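Local coordinates for protein tRNA (cytosine(72)-C(5))-methyltransferase (Pyrococcus horikoshii, PDB 5ZVE) that transfers a methyl group from S-adenosyl-L-methionine to C5 of cytosine 72 in several tRNAs, at residues Val317-Thr322 against Phe374-Leu379. Sequence-based numbering, arbitrary orientation.
Sequences VLVYST and FFIAKL
Tyr320 and Phe375 meet edge to edge, CD2 of the tyrosine 4.1 Å from CE2 of the phenylalanine, on the face of the sheet packed against helix 331-339. The two strands are neighbours in the mixed sheet of the class I, Rossmann-like methyltransferase fold: strand 316-322 runs parallel to 267-273 on one flank and antiparallel to 374-381 on the other. Both rings leave the backbone with CG anti to N (chi1 178° and 179°), and their side chains cross at an oblique angle; Ala377 is the hydrogen-bonded partner of Tyr320. On the other face, beside helix 184-193, Val319 CG2 rests 4.1 Å from Lys378 CG; the lysine's extended chain continues past Val317, its CE 4.1 Å from Val317 CG1. Six backbone hydrogen bonds join the strands in three hydrogen-bonded pairs, Leu318-Leu379, Tyr320-Ala377 and Thr322-Phe375. In the central pair both bonds are 2.8 Å (Tyr320 N to Ala377 O and Ala377 N to Tyr320 O), the second nearly straight at 172°. Toward the cofactor end the polar groups take over: Ser321 OG hydrogen-bonds Asp273, a residue that binds S-adenosyl-L-methionine, while Thr322 OG1 bonds Asn330. Thr322 O accepts from Phe375 N and also sits over the centre of the Phe374 ring, 3.3 Å above its plane.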
ATOM      1  N   VAL A 317     -14.066  17.448   9.667  1.00 33.32           N
ATOM      2  CA  VAL A 317     -13.259  16.302  10.057  1.00 28.75           C
ATOM      3  C   VAL A 317     -12.114  16.062   9.079  1.00 24.35           C
ATOM      4  O   VAL A 317     -12.306  16.049   7.859  1.00 24.35           O
ATOM      5  CB  VAL A 317     -14.110  15.028  10.152  1.00 31.47           C
ATOM      6  CG1 VAL A 317     -13.228  13.808  10.426  1.00 28.31           C
ATOM      7  CG2 VAL A 317     -15.173  15.188  11.224  1.00 34.09           C
ATOM      8  N   LEU A 318     -10.917  15.880   9.623  1.00 25.92           N
ATOM      9  CA  LEU A 318      -9.763  15.498   8.820  1.00 23.53           C
ATOM     10  C   LEU A 318      -9.285  14.110   9.209  1.00 22.88           C
ATOM     11  O   LEU A 318      -9.106  13.810  10.391  1.00 22.06           O
ATOM     12  CB  LEU A 318      -8.626  16.512   8.984  1.00 24.70           C
ATOM     13  CG  LEU A 318      -7.256  16.107   8.422  1.00 25.10           C
ATOM     14  CD1 LEU A 318      -7.263  16.089   6.905  1.00 20.87           C
ATOM     15  CD2 LEU A 318      -6.166  17.033   8.943  1.00 24.96           C
ATOM     16  N   VAL A 319      -9.102  13.254   8.212  1.00 23.35           N
ATOM     17  CA  VAL A 319      -8.438  11.985   8.446  1.00 20.21           C
ATOM     18  C   VAL A 319      -7.074  12.019   7.775  1.00 19.80           C
ATOM     19  O   VAL A 319      -6.964  12.205   6.559  1.00 22.44           O
ATOM     20  CB  VAL A 319      -9.266  10.782   7.938  1.00 22.17           C
ATOM     21  CG1 VAL A 319      -8.378   9.559   7.784  1.00 21.20           C
ATOM     22  CG2 VAL A 319     -10.409  10.490   8.895  1.00 17.19           C
ATOM     23  N   TYR A 320      -6.041  11.854   8.590  1.00 19.45           N
ATOM     24  CA  TYR A 320      -4.664  11.831   8.132  1.00 24.78           C
ATOM     25  C   TYR A 320      -4.114  10.416   8.220  1.00 20.08           C
ATOM     26  O   TYR A 320      -4.218   9.770   9.262  1.00 21.59           O
ATOM     27  CB  TYR A 320      -3.827  12.801   8.968  1.00 19.56           C
ATOM     28  CG  TYR A 320      -2.351  12.854   8.656  1.00 25.25           C
ATOM     29  CD1 TYR A 320      -1.862  13.664   7.634  1.00 28.29           C
ATOM     30  CD2 TYR A 320      -1.434  12.141   9.421  1.00 25.21           C
ATOM     31  CE1 TYR A 320      -0.502  13.739   7.364  1.00 23.68           C
ATOM     32  CE2 TYR A 320      -0.076  12.207   9.156  1.00 24.37           C
ATOM     33  CZ  TYR A 320       0.386  13.012   8.128  1.00 27.45           C
ATOM     34  OH  TYR A 320       1.739  13.081   7.861  1.00 28.34           O
ATOM     35  N   SER A 321      -3.553   9.922   7.124  1.00 22.92           N
ATOM     36  CA  SER A 321      -2.960   8.592   7.134  1.00 22.89           C
ATOM     37  C   SER A 321      -1.643   8.541   6.369  1.00 20.69           C
ATOM     38  O   SER A 321      -1.442   9.264   5.393  1.00 22.96           O
ATOM     39  CB  SER A 321      -3.942   7.557   6.561  1.00 23.20           C
ATOM     40  OG  SER A 321      -4.226   7.796   5.193  1.00 25.72           O
ATOM     41  N   THR A 322      -0.746   7.678   6.829  1.00 22.57           N
ATOM     42  CA  THR A 322       0.489   7.387   6.111  1.00 23.76           C
ATOM     43  C   THR A 322       0.777   5.893   6.136  1.00 23.21           C
ATOM     44  O   THR A 322       0.268   5.170   6.993  1.00 23.37           O
ATOM     45  CB  THR A 322       1.707   8.125   6.715  1.00 23.53           C
ATOM     46  OG1 THR A 322       2.091   7.480   7.937  1.00 24.15           O
ATOM     47  CG2 THR A 322       1.398   9.596   6.993  1.00 22.62           C
ATOM     48  N   PHE A 374       1.568   1.291   9.284  1.00 20.07           N
ATOM     49  CA  PHE A 374       0.554   2.262   8.903  1.00 19.12           C
ATOM     50  C   PHE A 374       0.186   3.164  10.063  1.00 18.73           C
ATOM     51  O   PHE A 374       0.475   2.859  11.221  1.00 22.44           O
ATOM     52  CB  PHE A 374      -0.688   1.537   8.384  1.00 21.16           C
ATOM     53  CG  PHE A 374      -1.426   2.282   7.308  1.00 20.72           C
ATOM     54  CD1 PHE A 374      -1.040   2.166   5.981  1.00 19.78           C
ATOM     55  CD2 PHE A 374      -2.518   3.077   7.619  1.00 19.13           C
ATOM     56  CE1 PHE A 374      -1.722   2.834   4.986  1.00 17.08           C
ATOM     57  CE2 PHE A 374      -3.203   3.748   6.627  1.00 19.56           C
ATOM     58  CZ  PHE A 374      -2.804   3.629   5.310  1.00 19.96           C
ATOM     59  N   PHE A 375      -0.459   4.278   9.746  1.00 20.03           N
ATOM     60  CA  PHE A 375      -0.820   5.259  10.755  1.00 18.81           C
ATOM     61  C   PHE A 375      -2.101   5.977  10.359  1.00 20.60           C
ATOM     62  O   PHE A 375      -2.264   6.373   9.208  1.00 21.51           O
ATOM     63  CB  PHE A 375       0.323   6.262  10.951  1.00 19.50           C
ATOM     64  CG  PHE A 375       0.022   7.333  11.958  1.00 21.54           C
ATOM     65  CD1 PHE A 375       0.178   7.088  13.313  1.00 23.64           C
ATOM     66  CD2 PHE A 375      -0.412   8.585  11.551  1.00 21.97           C
ATOM     67  CE1 PHE A 375      -0.106   8.071  14.247  1.00 26.92           C
ATOM     68  CE2 PHE A 375      -0.689   9.575  12.476  1.00 21.24           C
ATOM     69  CZ  PHE A 375      -0.536   9.319  13.825  1.00 24.88           C
ATOM     70  N   ILE A 376      -3.012   6.139  11.313  1.00 17.66           N
ATOM     71  CA  ILE A 376      -4.286   6.807  11.060  1.00 20.23           C
ATOM     72  C   ILE A 376      -4.636   7.770  12.188  1.00 21.90           C
ATOM     73  O   ILE A 376      -4.688   7.378  13.353  1.00 21.63           O
ATOM     74  CB  ILE A 376      -5.460   5.804  10.913  1.00 22.23           C
ATOM     75  CG1 ILE A 376      -5.129   4.684   9.923  1.00 21.56           C
ATOM     76  CG2 ILE A 376      -6.734   6.527  10.498  1.00 17.52           C
ATOM     77  CD1 ILE A 376      -6.259   3.648   9.788  1.00 18.97           C
ATOM     78  N   ALA A 377      -4.876   9.029  11.836  1.00 22.08           N
ATOM     79  CA  ALA A 377      -5.351  10.017  12.795  1.00 23.71           C
ATOM     80  C   ALA A 377      -6.669  10.622  12.329  1.00 21.73           C
ATOM     81  O   ALA A 377      -6.816  10.973  11.159  1.00 21.42           O
ATOM     82  CB  ALA A 377      -4.304  11.112  12.998  1.00 20.01           C
ATOM     83  N   LYS A 378      -7.621  10.759  13.247  1.00 24.09           N
ATOM     84  CA  LYS A 378      -8.900  11.383  12.928  1.00 25.70           C
ATOM     85  C   LYS A 378      -9.112  12.620  13.777  1.00 26.14           C
ATOM     86  O   LYS A 378      -9.115  12.537  15.007  1.00 24.11           O
ATOM     87  CB  LYS A 378     -10.059  10.414  13.150  1.00 25.13           C
ATOM     88  CG  LYS A 378     -11.417  11.019  12.833  1.00 21.94           C
ATOM     89  CD  LYS A 378     -12.532  10.228  13.480  1.00 23.97           C
ATOM     90  CE  LYS A 378     -13.885  10.722  13.013  1.00 28.13           C
ATOM     91  NZ  LYS A 378     -14.993  10.033  13.720  1.00 32.94           N
ATOM     92  N   LEU A 379      -9.313  13.762  13.126  1.00 28.56           N
ATOM     93  CA  LEU A 379      -9.421  15.026  13.853  1.00 30.99           C
ATOM     94  C   LEU A 379     -10.665  15.840  13.534  1.00 30.49           C
ATOM     95  O   LEU A 379     -11.206  15.789  12.427  1.00 27.94           O
ATOM     96  CB  LEU A 379      -8.207  15.906  13.590  1.00 24.05           C
ATOM     97  CG  LEU A 379      -6.828  15.423  14.015  1.00 32.44           C
ATOM     98  CD1 LEU A 379      -5.956  16.616  14.224  1.00 37.41           C
ATOM     99  CD2 LEU A 379      -6.893  14.647  15.273  1.00 34.01           C
TER